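Local structure of Cif-like 1 (Burkholderia cenocepacia, 7JQY) at residues B[193-198]-B[209-214]; B[181-186]-B[219-224]; B[171-176]-B[188-193]; B[37-42]-B[59-64]; B[280-283]-B[289-292]. The protein probably hydrolyses epoxides, as a Cif-like enzyme with the alpha/beta hydrolase fold that assembles as an octamer. The protein carries 1 engineered substitution. All blocks are in the same frame, centred on the assembly; numbering follows the deposited sequence.

Along the chain contact 4 comes first and contact 5 last. Contacts 1, 2 and 3 lie between them, in the helical region inserted between strands 140-146 and 250-255, the place of the cap in many alpha/beta hydrolases. Contacts 2 and 3 alternate in sequence, and contact 1 is nested within the loop that contact 2 closes. Helix 187-198 serves contacts 1 and 3, with centres about 10 Å apart; those of contacts 2 and 3 are about 8 Å apart. Contact 4 joins strand 37-43 to a loop and touches contact 1. Contact 5, centred about 29 Å from contact 2, ties a loop to the C-terminal helix. Cap and core are thus linked through contacts 1 and 4.

Contact 1 (B[193-198]-B[209-214]); sequences DFYKKR and AVYADA
Tyr195 and Tyr211 reach each other from two cap helices through unlike first torsions. In Tyr195 chi1 is -129°, well off a staggered value. In Tyr211 CG lies anti to the carbonyl carbon, with chi1 at -51°. Together these torsions turn both rings into the space between the helices. The two side chains cross at about a right angle, yet their ring planes are only 24° apart. The rings are slid past each other, with centroids 5.3 Å apart, so they barely overlap. The contact falls on one border of each ring: Tyr195 CZ lies 3.4 Å from Tyr211 CE2, and Tyr195 CE1 lies 3.7 Å from Tyr211 CD2. Tyr195 OH is modelled 3.0 Å from Tyr211 CE2. That is short, and its exact value is doubtful.

The two hydroxyls are not bonded to each other. Both bond to the carboxylate of Asp288, Tyr195 OH at OD2 and Tyr211 OH at OD1. Tyr195 OH also meets Gln59, Tyr211 OH meets Arg65, and Trp285 stacks on the Tyr195 ring.

On helix 187-198 two further groups are fixed locally. Arg198 NH1 bonds to Phe194 O at 3.3 Å and lies over the centre of one face of the Phe194 ring. Lys197 NZ forms a salt bridge with Asp193 OD2 at 2.6 Å. Asp193 OD2 accepts through its syn lone pair.

Segments 193-198 and 209-214 touch only through the two tyrosines. A direct polar link between their helices is the Arg188-Asp213 salt bridge. Asp288 is a shared partner of both hydroxyls, so it also ties the two helices together indirectly.

Contact 2 (B[181-186]-B[219-224]); sequences MLIAGK and GALRAG
Ile183, Ala184 and Leu221 meet without any aromatic ring between them. The flat group in the contact is the peptide that joins Ile183 to Ala184. Leu221 CD1 lies over one face of it, 4.0 Å from Ile183 C and 3.7 Å from Ala184 N. One flat side chain stands apart from this meeting. It is the guanidinium of Arg222, with Gly219 O above one face toward the rim.

The remaining contacts are between methyl groups. Leu221 forks at CG, and its two branches take different partners. CD2 approaches Ile183 CG2 at 4.1 Å, while CD1 lies 4.2 Å from Ala184 CB. Ile183 offers CG2 because that branch is anti to the backbone N, with CG1 (chi1 -60°) anti to the carbonyl carbon. The distances are those of ordinary van der Waals packing, and no hydrogen bond crosses the contact.

Leu221 meets the chain where helix 178-183 ends. A type II beta turn runs from Ile183 to Lys186, closed by Lys186 N to Ile183 O at 2.8 Å. Gly185 takes the third place of the turn with a positive phi of 85°, which suits glycine. Lys186 then stands at the N-cap of helix 187-198.

Tyr190 and Leu172 cover other parts of Ile183. Leu182 and Lys186 also touch the third subunit, where Leu182 O bonds to Lys186 NZ of that neighbouring chain. A leucine from one helix set against the turn between two others fits the all-helical cap that many alpha/beta hydrolases, epoxide hydrolases among them, insert after a core strand.

Contact 3 (B[171-176]-B[188-193]); sequences GLHQQR and RAYILD
His173 and Tyr190 form the one hydrogen bond across this contact. His173 NE2 and Tyr190 OH are 2.7 Å apart, and either may be the donor. The bond is bent, with an angle of 145°. The side chains come from opposite directions. The hydroxyl lies at the edge of the imidazole, near its plane, and NE2 lies in the plane of the phenol ring.

The rings themselves meet rim to rim with centroids 5.9 Å apart, and their planes are turned by 52°. Neither covers the face of the other. Tyr190 extends toward helix 169-173 because CG is anti to the backbone N, chi1 -177°. Phe225, Tyr228, Trp57 and His169 also surround the His173 ring.

Both segments belong to the helical insertion that corresponds to the cap in related alpha/beta hydrolases. The contact links helix 169-173 to helix 187-198, skipping helix 178-183 between them in sequence.

The apolar part is small. Leu172 CD2 packs at 4.4 Å from Tyr190 CZ. The nearest approach of this methyl is to the hydroxyl, with Leu172 CD2 3.8 Å from Tyr190 OH. Leu172 also packs on Leu182 of helix 178-183, and Trp168 of the third subunit packs on Leu172.

Backbone and amide bonds finish the end of helix 169-173. Gln175 N bonds to Leu172 O. Gln175 NE2 folds back to Gly171 O at 2.9 Å, with the acceptor near the amide plane. The donor is tilted out of the carbonyl plane of Gly171.

Contact 4 (B[37-42]-B[59-64]); sequences RLHYVT and QTWYTW
Val41 and Trp61 make the main touch. Val41 CG2 sits over the five-membered ring of the indole, 3.5 Å from its centroid and 14° off the ring normal. This is a CH-pi contact. Its nearest atom pair is Val41 CG2 to Trp61 CE2, 3.4 Å. Val41 CG1 is anti to the backbone N, chi1 175°, which leaves CG2 as the branch over the indole. CG1 only grazes the six-membered ring, at 4.2 Å from Trp61 CZ3.

His39, two residues back on the same side of the strand, approaches the pyrrole end of Trp61. His39 CE1 is 3.8 Å from Trp61 NE1. That nitrogen lies at the edge of the imidazole, near its plane. The imidazole and indole planes are 57° apart. Met13 of the fifth subunit packs on both Val41 and Trp61.

A second shell holds these rings. Both imidazole nitrogens have partners: His39 ND1 bonds to Asp82 OD2 and His39 NE2 to Arg28. Asp82 also takes the backbone N of Trp61 through OD1, so one carboxylate positions both aromatic residues. Thr60 OG1 accepts from Tyr62 N at 3.2 Å, an ST turn. A short 3-10 segment, 61-63, follows it.

The loop directly follows a His-Gly-X-Pro sequence, as in epoxide hydrolases. Tyr62 bonds to Asp207 of helix 205-215 on the cap side, while strand 37-43 lies between strands 26-32 and 77-82, antiparallel to both, with Leu38 and Tyr40 packed against helix 98-111.

Contact 5 (B[280-283]-B[289-292]); sequences PNTG and ENPA
The loop after strand 274-279, the last strand of the alpha/beta hydrolase sheet, meets through Thr282 and Gly283 the residues Glu289 and Asn290, at the junction of helices 286-289 and 291-303. In this fold that loop usually carries the catalytic histidine. Here it is tied to the start of the C-terminal helix.

Glu289 OE1 accepts from Gly283 N at 2.6 Å, with an angle of 149°. The N-H comes from above the carboxylate plane, 41° out of it. Two more backbone N-H groups, of His200 and Val201, reach the same oxygen, while Glu289 OE2 takes Trp285 N. The buried carboxylate is thus gripped by several main-chain donors. Gly283 lies close against it, with Gly283 CA 3.2 Å from Glu289 OE2.

Thr282 touches both partners. Its CG2 lies 4.0 Å from Glu289 CB. Asn290 CG is anti to the backbone N, chi1 -156°. The side chains of Thr282 and Asn290 cross at about a right angle, with OG1 near the plane of the amide.

Asn290 is the N-cap of helix 291-303, and its OD1 accepts from Phe293 N. The other end of the amide gives ND2 to Thr282 OG1 at 3.2 Å, and that hydroxyl donates in turn to Pro280 O at 2.8 Å.

Contact 1 (B[193-198]-B[209-214])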
# COMPACT_ATOMS: atom_id res chain seq x y z
N ASP B 193 10.31 -8.19 17.16
CA ASP B 193 9.52 -8.98 18.11
C ASP B 193 10.22 -10.29 18.42
O ASP B 193 10.35 -10.67 19.59
CB ASP B 193 8.13 -9.23 17.56
CG ASP B 193 7.19 -9.79 18.62
OD1 ASP B 193 6.64 -8.98 19.40
OD2 ASP B 193 7.04 -11.03 18.69
N PHE B 194 10.69 -10.99 17.38
CA PHE B 194 11.43 -12.22 17.61
C PHE B 194 12.59 -12.00 18.58
O PHE B 194 12.78 -12.78 19.52
CB PHE B 194 11.94 -12.76 16.27
CG PHE B 194 12.51 -14.13 16.34
CD1 PHE B 194 13.82 -14.33 16.75
CD2 PHE B 194 11.73 -15.23 16.01
CE1 PHE B 194 14.35 -15.61 16.84
CE2 PHE B 194 12.25 -16.51 16.10
CZ PHE B 194 13.56 -16.70 16.51
N TYR B 195 13.29 -10.91 18.41
CA TYR B 195 14.41 -10.62 19.23
C TYR B 195 14.06 -10.28 20.65
O TYR B 195 14.60 -10.84 21.54
CB TYR B 195 15.20 -9.47 18.63
CG TYR B 195 16.65 -9.70 18.46
CD1 TYR B 195 17.14 -10.26 17.34
CD2 TYR B 195 17.53 -9.32 19.41
CE1 TYR B 195 18.48 -10.46 17.17
CE2 TYR B 195 18.87 -9.53 19.25
CZ TYR B 195 19.33 -10.09 18.12
OH TYR B 195 20.65 -10.29 17.94
N LYS B 196 13.11 -9.39 20.86
CA LYS B 196 12.82 -8.91 22.21
C LYS B 196 12.17 -9.99 23.07
O LYS B 196 12.37 -10.00 24.28
CB LYS B 196 11.94 -7.67 22.14
CG LYS B 196 12.66 -6.45 21.62
CD LYS B 196 11.75 -5.25 21.71
CE LYS B 196 11.92 -4.28 20.57
NZ LYS B 196 11.42 -2.94 20.99
N LYS B 197 11.41 -10.90 22.46
CA LYS B 197 10.80 -11.98 23.22
C LYS B 197 11.84 -12.93 23.82
O LYS B 197 11.55 -13.60 24.81
CB LYS B 197 9.83 -12.76 22.33
CG LYS B 197 8.42 -12.26 22.41
CD LYS B 197 7.51 -12.89 21.38
CE LYS B 197 6.07 -12.54 21.71
NZ LYS B 197 5.51 -11.55 20.76
N ARG B 198 13.05 -12.97 23.26
CA ARG B 198 14.08 -13.88 23.71
C ARG B 198 15.23 -13.18 24.44
O ARG B 198 16.16 -13.85 24.89
CB ARG B 198 14.63 -14.67 22.52
CG ARG B 198 13.62 -15.63 21.89
CD ARG B 198 14.05 -16.05 20.46
NE ARG B 198 13.21 -17.14 19.96
CZ ARG B 198 11.98 -16.98 19.51
NH1 ARG B 198 11.42 -15.77 19.46
NH2 ARG B 198 11.29 -18.04 19.11
N ALA B 209 17.43 -3.20 14.46
CA ALA B 209 17.02 -2.79 13.12
C ALA B 209 18.13 -3.00 12.09
O ALA B 209 17.86 -3.17 10.90
CB ALA B 209 16.57 -1.33 13.13
N VAL B 210 19.39 -2.99 12.53
CA VAL B 210 20.48 -3.30 11.62
C VAL B 210 20.32 -4.71 11.07
O VAL B 210 20.48 -4.95 9.86
CB VAL B 210 21.83 -3.13 12.35
CG1 VAL B 210 22.97 -3.61 11.47
CG2 VAL B 210 22.01 -1.68 12.77
N TYR B 211 19.99 -5.67 11.95
CA TYR B 211 19.70 -7.03 11.49
C TYR B 211 18.46 -7.04 10.60
O TYR B 211 18.47 -7.61 9.50
CB TYR B 211 19.48 -7.97 12.68
CG TYR B 211 20.53 -7.98 13.75
CD1 TYR B 211 21.89 -8.08 13.43
CD2 TYR B 211 20.17 -7.94 15.09
CE1 TYR B 211 22.85 -8.11 14.43
CE2 TYR B 211 21.11 -7.97 16.09
CZ TYR B 211 22.45 -8.06 15.77
OH TYR B 211 23.39 -8.09 16.77
N ALA B 212 17.37 -6.44 11.07
CA ALA B 212 16.11 -6.49 10.32
C ALA B 212 16.27 -5.90 8.93
O ALA B 212 15.72 -6.44 7.96
CB ALA B 212 15.00 -5.79 11.11
N ASP B 213 17.02 -4.80 8.80
CA ASP B 213 17.22 -4.20 7.47
C ASP B 213 18.05 -5.10 6.55
O ASP B 213 17.84 -5.10 5.34
CB ASP B 213 17.85 -2.81 7.60
CG ASP B 213 16.92 -1.80 8.30
OD1 ASP B 213 15.76 -2.17 8.63
OD2 ASP B 213 17.36 -0.66 8.54
N ALA B 214 18.98 -5.87 7.10
CA ALA B 214 19.70 -6.81 6.26
C ALA B 214 18.77 -7.87 5.67
O ALA B 214 18.87 -8.22 4.49
CB ALA B 214 20.83 -7.46 7.05

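Contact 2 (B[181-186]-B[219-224])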
# COMPACT_ATOMS: atom_id res chain seq x y z
N MET B 181 6.19 -14.58 1.56
CA MET B 181 5.05 -13.75 1.23
C MET B 181 4.47 -13.08 2.47
O MET B 181 4.00 -11.94 2.41
CB MET B 181 4.00 -14.59 0.51
CG MET B 181 2.59 -14.10 0.63
SD MET B 181 1.51 -15.43 0.14
CE MET B 181 0.81 -15.92 1.74
N LEU B 182 4.46 -13.79 3.61
CA LEU B 182 3.89 -13.20 4.82
C LEU B 182 4.80 -12.14 5.41
O LEU B 182 4.34 -11.09 5.87
CB LEU B 182 3.62 -14.28 5.87
CG LEU B 182 2.52 -15.30 5.58
CD1 LEU B 182 2.39 -16.24 6.77
CD2 LEU B 182 1.21 -14.61 5.28
N ILE B 183 6.12 -12.39 5.42
CA ILE B 183 7.03 -11.53 6.16
C ILE B 183 7.67 -10.42 5.31
O ILE B 183 8.13 -9.41 5.86
CB ILE B 183 8.09 -12.42 6.86
CG1 ILE B 183 7.39 -13.40 7.81
CG2 ILE B 183 9.08 -11.57 7.65
CD1 ILE B 183 8.25 -14.54 8.28
N ALA B 184 7.66 -10.55 3.97
CA ALA B 184 8.21 -9.48 3.13
C ALA B 184 7.50 -8.16 3.40
O ALA B 184 6.26 -8.10 3.42
CB ALA B 184 8.09 -9.85 1.65
N GLY B 185 8.28 -7.09 3.61
CA GLY B 185 7.73 -5.80 3.98
C GLY B 185 7.46 -5.61 5.47
O GLY B 185 7.13 -4.49 5.89
N LYS B 186 7.58 -6.66 6.27
CA LYS B 186 7.39 -6.56 7.71
C LYS B 186 8.58 -7.14 8.45
O LYS B 186 8.45 -7.67 9.56
CB LYS B 186 6.09 -7.25 8.12
CG LYS B 186 4.89 -6.58 7.50
CD LYS B 186 3.62 -7.29 7.76
CE LYS B 186 2.57 -6.88 6.75
NZ LYS B 186 1.93 -8.07 6.16
N GLY B 219 16.19 -11.30 -1.60
CA GLY B 219 16.65 -12.66 -1.40
C GLY B 219 17.06 -13.02 0.02
O GLY B 219 17.26 -14.21 0.31
N ALA B 220 17.22 -12.05 0.92
CA ALA B 220 17.75 -12.34 2.24
C ALA B 220 16.76 -13.14 3.10
O ALA B 220 17.18 -13.94 3.93
CB ALA B 220 18.15 -11.05 2.95
N LEU B 221 15.46 -12.89 2.94
CA LEU B 221 14.47 -13.71 3.64
C LEU B 221 14.51 -15.15 3.14
O LEU B 221 14.59 -16.10 3.93
CB LEU B 221 13.06 -13.14 3.43
CG LEU B 221 12.60 -11.93 4.24
CD1 LEU B 221 11.16 -11.63 3.86
CD2 LEU B 221 12.72 -12.20 5.76
N ARG B 222 14.48 -15.32 1.81
CA ARG B 222 14.50 -16.65 1.21
C ARG B 222 15.72 -17.43 1.66
O ARG B 222 15.61 -18.57 2.13
CB ARG B 222 14.48 -16.56 -0.32
CG ARG B 222 14.89 -17.86 -0.99
CD ARG B 222 14.95 -17.78 -2.52
NE ARG B 222 16.09 -17.01 -3.00
CZ ARG B 222 17.35 -17.44 -2.96
NH1 ARG B 222 17.63 -18.63 -2.45
NH2 ARG B 222 18.34 -16.68 -3.43
N ALA B 223 16.90 -16.82 1.54
CA ALA B 223 18.13 -17.51 1.90
C ALA B 223 18.13 -17.86 3.38
O ALA B 223 18.61 -18.94 3.77
CB ALA B 223 19.34 -16.64 1.57
N GLY B 224 17.64 -16.96 4.23
CA GLY B 224 17.57 -17.27 5.65
C GLY B 224 16.65 -18.44 5.95
O GLY B 224 17.00 -19.33 6.72

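Contact 3 (B[171-176]-B[188-193])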
# COMPACT_ATOMS: atom_id res chain seq x y z
N GLY B 171 8.26 -24.32 12.03
CA GLY B 171 7.24 -24.66 11.05
C GLY B 171 7.06 -23.58 9.99
O GLY B 171 7.12 -23.86 8.79
N LEU B 172 6.82 -22.34 10.42
CA LEU B 172 6.58 -21.26 9.47
C LEU B 172 7.77 -21.08 8.53
O LEU B 172 7.60 -20.98 7.31
CB LEU B 172 6.29 -19.95 10.21
CG LEU B 172 6.29 -18.71 9.30
CD1 LEU B 172 5.15 -18.79 8.30
CD2 LEU B 172 6.22 -17.42 10.11
N HIS B 173 8.98 -21.03 9.08
CA HIS B 173 10.15 -20.82 8.25
C HIS B 173 10.33 -21.94 7.24
O HIS B 173 10.92 -21.73 6.18
CB HIS B 173 11.39 -20.67 9.11
CG HIS B 173 11.43 -19.39 9.88
ND1 HIS B 173 12.55 -18.95 10.55
CD2 HIS B 173 10.48 -18.45 10.09
CE1 HIS B 173 12.29 -17.80 11.14
NE2 HIS B 173 11.04 -17.47 10.87
N GLN B 174 9.81 -23.13 7.54
CA GLN B 174 9.97 -24.24 6.62
C GLN B 174 8.91 -24.25 5.53
O GLN B 174 8.97 -25.13 4.66
CB GLN B 174 9.96 -25.57 7.38
CG GLN B 174 11.29 -25.90 8.02
CD GLN B 174 11.19 -27.06 9.00
OE1 GLN B 174 10.10 -27.46 9.39
NE2 GLN B 174 12.34 -27.59 9.42
N GLN B 175 7.97 -23.31 5.53
CA GLN B 175 6.97 -23.19 4.46
C GLN B 175 7.52 -22.34 3.32
O GLN B 175 7.53 -21.11 3.38
CB GLN B 175 5.67 -22.60 5.02
CG GLN B 175 5.13 -23.33 6.25
CD GLN B 175 5.05 -24.84 6.06
OE1 GLN B 175 4.26 -25.34 5.26
NE2 GLN B 175 5.89 -25.57 6.79
N ARG B 176 7.97 -22.99 2.24
CA ARG B 176 8.54 -22.27 1.11
C ARG B 176 7.50 -21.35 0.49
O ARG B 176 6.35 -21.74 0.28
CB ARG B 176 9.07 -23.26 0.07
CG ARG B 176 9.90 -22.60 -1.05
CD ARG B 176 10.71 -23.61 -1.85
NE ARG B 176 11.91 -24.05 -1.14
CZ ARG B 176 12.05 -25.25 -0.59
NH1 ARG B 176 11.05 -26.13 -0.65
NH2 ARG B 176 13.17 -25.58 0.02
N ARG B 188 11.13 -5.69 9.84
CA ARG B 188 11.44 -4.98 11.09
C ARG B 188 10.50 -5.40 12.22
O ARG B 188 10.95 -5.73 13.33
CB ARG B 188 11.34 -3.48 10.85
CG ARG B 188 12.37 -2.67 11.61
CD ARG B 188 12.38 -1.23 11.13
NE ARG B 188 13.61 -0.88 10.43
CZ ARG B 188 14.12 0.35 10.40
NH1 ARG B 188 13.50 1.33 11.04
NH2 ARG B 188 15.25 0.60 9.74
N ALA B 189 9.20 -5.40 11.97
CA ALA B 189 8.24 -5.78 13.01
C ALA B 189 8.40 -7.25 13.39
O ALA B 189 8.26 -7.62 14.56
CB ALA B 189 6.82 -5.48 12.55
N TYR B 190 8.66 -8.12 12.41
CA TYR B 190 8.82 -9.53 12.70
C TYR B 190 10.09 -9.80 13.50
O TYR B 190 10.06 -10.53 14.49
CB TYR B 190 8.82 -10.34 11.40
CG TYR B 190 8.91 -11.85 11.59
CD1 TYR B 190 7.81 -12.58 12.05
CD2 TYR B 190 10.07 -12.54 11.27
CE1 TYR B 190 7.88 -13.95 12.20
CE2 TYR B 190 10.15 -13.92 11.42
CZ TYR B 190 9.05 -14.62 11.89
OH TYR B 190 9.13 -15.99 12.04
N ILE B 191 11.21 -9.19 13.09
CA ILE B 191 12.50 -9.51 13.69
C ILE B 191 12.68 -8.81 15.04
O ILE B 191 13.30 -9.37 15.95
CB ILE B 191 13.62 -9.17 12.70
CG1 ILE B 191 13.73 -10.28 11.66
CG2 ILE B 191 14.95 -8.95 13.39
CD1 ILE B 191 14.29 -9.80 10.30
N LEU B 192 12.19 -7.58 15.18
CA LEU B 192 12.27 -6.91 16.48
C LEU B 192 11.49 -7.69 17.53
O LEU B 192 11.93 -7.83 18.68
CB LEU B 192 11.74 -5.48 16.39
CG LEU B 192 12.75 -4.33 16.34
CD1 LEU B 192 13.54 -4.34 15.02
CD2 LEU B 192 12.02 -3.02 16.50
N ASP B 193 10.31 -8.19 17.16
CA ASP B 193 9.52 -8.98 18.11
C ASP B 193 10.22 -10.29 18.42
O ASP B 193 10.35 -10.67 19.59
CB ASP B 193 8.13 -9.23 17.56
CG ASP B 193 7.19 -9.79 18.62
OD1 ASP B 193 6.64 -8.98 19.40
OD2 ASP B 193 7.04 -11.03 18.69

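Contact 4 (B[37-42]-B[59-64])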
# COMPACT_ATOMS: atom_id res chain seq x y z
N ARG B 37 30.05 -15.37 -3.49
CA ARG B 37 30.89 -14.38 -2.81
C ARG B 37 30.43 -14.18 -1.36
O ARG B 37 29.24 -13.98 -1.11
CB ARG B 37 30.87 -13.04 -3.55
CG ARG B 37 31.75 -11.93 -2.91
CD ARG B 37 31.78 -10.67 -3.79
NE ARG B 37 30.53 -9.93 -3.67
CZ ARG B 37 30.27 -8.75 -4.22
NH1 ARG B 37 31.18 -8.13 -4.97
NH2 ARG B 37 29.09 -8.18 -4.02
N LEU B 38 31.38 -14.26 -0.42
CA LEU B 38 31.11 -14.05 0.99
C LEU B 38 31.70 -12.73 1.45
O LEU B 38 32.81 -12.36 1.07
CB LEU B 38 31.67 -15.19 1.86
CG LEU B 38 31.01 -16.56 1.76
CD1 LEU B 38 31.39 -17.40 2.97
CD2 LEU B 38 29.50 -16.46 1.60
N HIS B 39 30.94 -12.03 2.30
CA HIS B 39 31.35 -10.78 2.93
C HIS B 39 31.81 -11.05 4.35
O HIS B 39 31.24 -11.89 5.06
CB HIS B 39 30.18 -9.79 2.91
CG HIS B 39 30.42 -8.55 3.72
ND1 HIS B 39 29.89 -8.39 4.99
CD2 HIS B 39 31.08 -7.41 3.44
CE1 HIS B 39 30.24 -7.21 5.46
NE2 HIS B 39 30.97 -6.59 4.53
N TYR B 40 32.85 -10.35 4.78
CA TYR B 40 33.35 -10.52 6.13
C TYR B 40 34.01 -9.24 6.58
O TYR B 40 34.41 -8.40 5.77
CB TYR B 40 34.33 -11.70 6.26
CG TYR B 40 35.62 -11.54 5.47
CD1 TYR B 40 35.63 -11.73 4.09
CD2 TYR B 40 36.81 -11.20 6.10
CE1 TYR B 40 36.81 -11.58 3.36
CE2 TYR B 40 37.99 -11.05 5.38
CZ TYR B 40 37.98 -11.24 4.01
OH TYR B 40 39.14 -11.10 3.29
N VAL B 41 34.11 -9.10 7.89
CA VAL B 41 34.75 -7.95 8.52
C VAL B 41 35.96 -8.47 9.28
O VAL B 41 35.86 -9.47 10.00
CB VAL B 41 33.76 -7.21 9.45
CG1 VAL B 41 34.45 -6.09 10.20
CG2 VAL B 41 32.62 -6.65 8.62
N THR B 42 37.11 -7.82 9.09
CA THR B 42 38.35 -8.33 9.64
C THR B 42 39.18 -7.21 10.25
O THR B 42 39.11 -6.06 9.81
CB THR B 42 39.17 -9.09 8.59
OG1 THR B 42 40.26 -9.75 9.25
CG2 THR B 42 39.71 -8.13 7.51
N GLN B 59 20.71 -12.68 12.13
CA GLN B 59 21.86 -11.86 12.48
C GLN B 59 22.78 -11.71 11.27
O GLN B 59 22.56 -12.28 10.21
CB GLN B 59 22.62 -12.47 13.66
CG GLN B 59 21.69 -12.85 14.84
CD GLN B 59 22.46 -13.32 16.04
OE1 GLN B 59 23.25 -14.27 15.96
NE2 GLN B 59 22.24 -12.65 17.17
N THR B 60 23.80 -10.87 11.46
CA THR B 60 24.92 -10.70 10.56
C THR B 60 26.17 -10.66 11.41
O THR B 60 26.10 -10.83 12.64
CB THR B 60 24.80 -9.41 9.74
OG1 THR B 60 24.84 -8.30 10.64
CG2 THR B 60 23.52 -9.37 8.91
N TRP B 61 27.31 -10.38 10.78
CA TRP B 61 28.55 -10.16 11.52
C TRP B 61 28.38 -9.13 12.62
O TRP B 61 29.09 -9.17 13.64
CB TRP B 61 29.66 -9.72 10.56
CG TRP B 61 29.51 -8.29 10.13
CD1 TRP B 61 28.89 -7.84 9.00
CD2 TRP B 61 29.96 -7.12 10.83
NE1 TRP B 61 28.92 -6.46 8.96
CE2 TRP B 61 29.58 -6.00 10.07
CE3 TRP B 61 30.65 -6.91 12.04
CZ2 TRP B 61 29.86 -4.69 10.46
CZ3 TRP B 61 30.93 -5.61 12.43
CH2 TRP B 61 30.54 -4.52 11.64
N TYR B 62 27.45 -8.18 12.44
CA TYR B 62 27.30 -7.05 13.35
C TYR B 62 27.04 -7.49 14.79
O TYR B 62 27.21 -6.69 15.71
CB TYR B 62 26.17 -6.15 12.83
CG TYR B 62 25.87 -4.90 13.65
CD1 TYR B 62 26.65 -3.75 13.51
CD2 TYR B 62 24.80 -4.86 14.53
CE1 TYR B 62 26.36 -2.60 14.24
CE2 TYR B 62 24.51 -3.71 15.26
CZ TYR B 62 25.29 -2.58 15.11
OH TYR B 62 25.00 -1.45 15.84
N THR B 63 26.62 -8.74 15.00
CA THR B 63 26.35 -9.19 16.36
C THR B 63 27.62 -9.32 17.20
O THR B 63 27.54 -9.28 18.43
CB THR B 63 25.57 -10.51 16.35
OG1 THR B 63 24.99 -10.72 17.63
CG2 THR B 63 26.46 -11.70 16.01
N TRP B 64 28.79 -9.41 16.57
CA TRP B 64 30.07 -9.54 17.26
C TRP B 64 30.73 -8.19 17.52
O TRP B 64 31.92 -8.16 17.87
CB TRP B 64 31.02 -10.43 16.46
CG TRP B 64 30.42 -11.77 16.14
CD1 TRP B 64 29.93 -12.18 14.94
CD2 TRP B 64 30.24 -12.87 17.04
NE1 TRP B 64 29.47 -13.46 15.03
CE2 TRP B 64 29.64 -13.91 16.31
CE3 TRP B 64 30.52 -13.07 18.40
CZ2 TRP B 64 29.31 -15.14 16.89
CZ3 TRP B 64 30.20 -14.30 18.97
CH2 TRP B 64 29.60 -15.31 18.22

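Contact 5 (B[280-283]-B[289-292])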
# COMPACT_ATOMS: atom_id res chain seq x y z
N PRO B 280 24.96 -14.96 33.84
CA PRO B 280 23.89 -14.55 34.74
C PRO B 280 23.05 -13.44 34.14
O PRO B 280 23.57 -12.59 33.40
CB PRO B 280 24.62 -14.07 36.00
CG PRO B 280 26.08 -13.98 35.64
CD PRO B 280 26.26 -14.37 34.21
N ASN B 281 21.75 -13.48 34.42
CA ASN B 281 20.77 -12.49 33.99
C ASN B 281 20.91 -12.14 32.50
O ASN B 281 20.88 -10.98 32.11
CB ASN B 281 20.87 -11.23 34.85
CG ASN B 281 20.39 -11.46 36.28
OD1 ASN B 281 21.13 -11.22 37.23
ND2 ASN B 281 19.15 -11.92 36.43
N THR B 282 20.98 -13.18 31.67
CA THR B 282 21.25 -13.03 30.24
C THR B 282 20.27 -13.88 29.45
O THR B 282 19.95 -15.00 29.85
CB THR B 282 22.68 -13.46 29.90
OG1 THR B 282 23.61 -12.65 30.63
CG2 THR B 282 22.95 -13.31 28.40
N GLY B 283 19.77 -13.33 28.35
CA GLY B 283 18.85 -14.08 27.53
C GLY B 283 19.52 -14.88 26.44
O GLY B 283 20.64 -15.35 26.59
N GLU B 289 23.69 -9.17 24.50
CA GLU B 289 23.23 -8.90 25.86
C GLU B 289 24.36 -8.78 26.86
O GLU B 289 24.36 -7.86 27.68
CB GLU B 289 22.26 -10.00 26.30
CG GLU B 289 20.96 -10.02 25.54
CD GLU B 289 20.01 -11.06 26.09
OE1 GLU B 289 19.67 -10.98 27.30
OE2 GLU B 289 19.62 -11.94 25.30
N ASN B 290 25.32 -9.70 26.82
CA ASN B 290 26.41 -9.75 27.80
C ASN B 290 27.72 -10.04 27.10
O ASN B 290 28.32 -11.11 27.29
CB ASN B 290 26.11 -10.79 28.88
CG ASN B 290 26.84 -10.52 30.18
OD1 ASN B 290 27.76 -9.70 30.23
ND2 ASN B 290 26.44 -11.22 31.23
N PRO B 291 28.22 -9.11 26.28
CA PRO B 291 29.53 -9.31 25.65
C PRO B 291 30.68 -9.25 26.64
O PRO B 291 31.77 -9.74 26.33
CB PRO B 291 29.60 -8.19 24.60
CG PRO B 291 28.68 -7.14 25.11
CD PRO B 291 27.57 -7.86 25.82
N ALA B 292 30.50 -8.58 27.78
CA ALA B 292 31.55 -8.56 28.79
C ALA B 292 31.80 -9.96 29.34
O ALA B 292 32.96 -10.38 29.48
CB ALA B 292 31.16 -7.59 29.92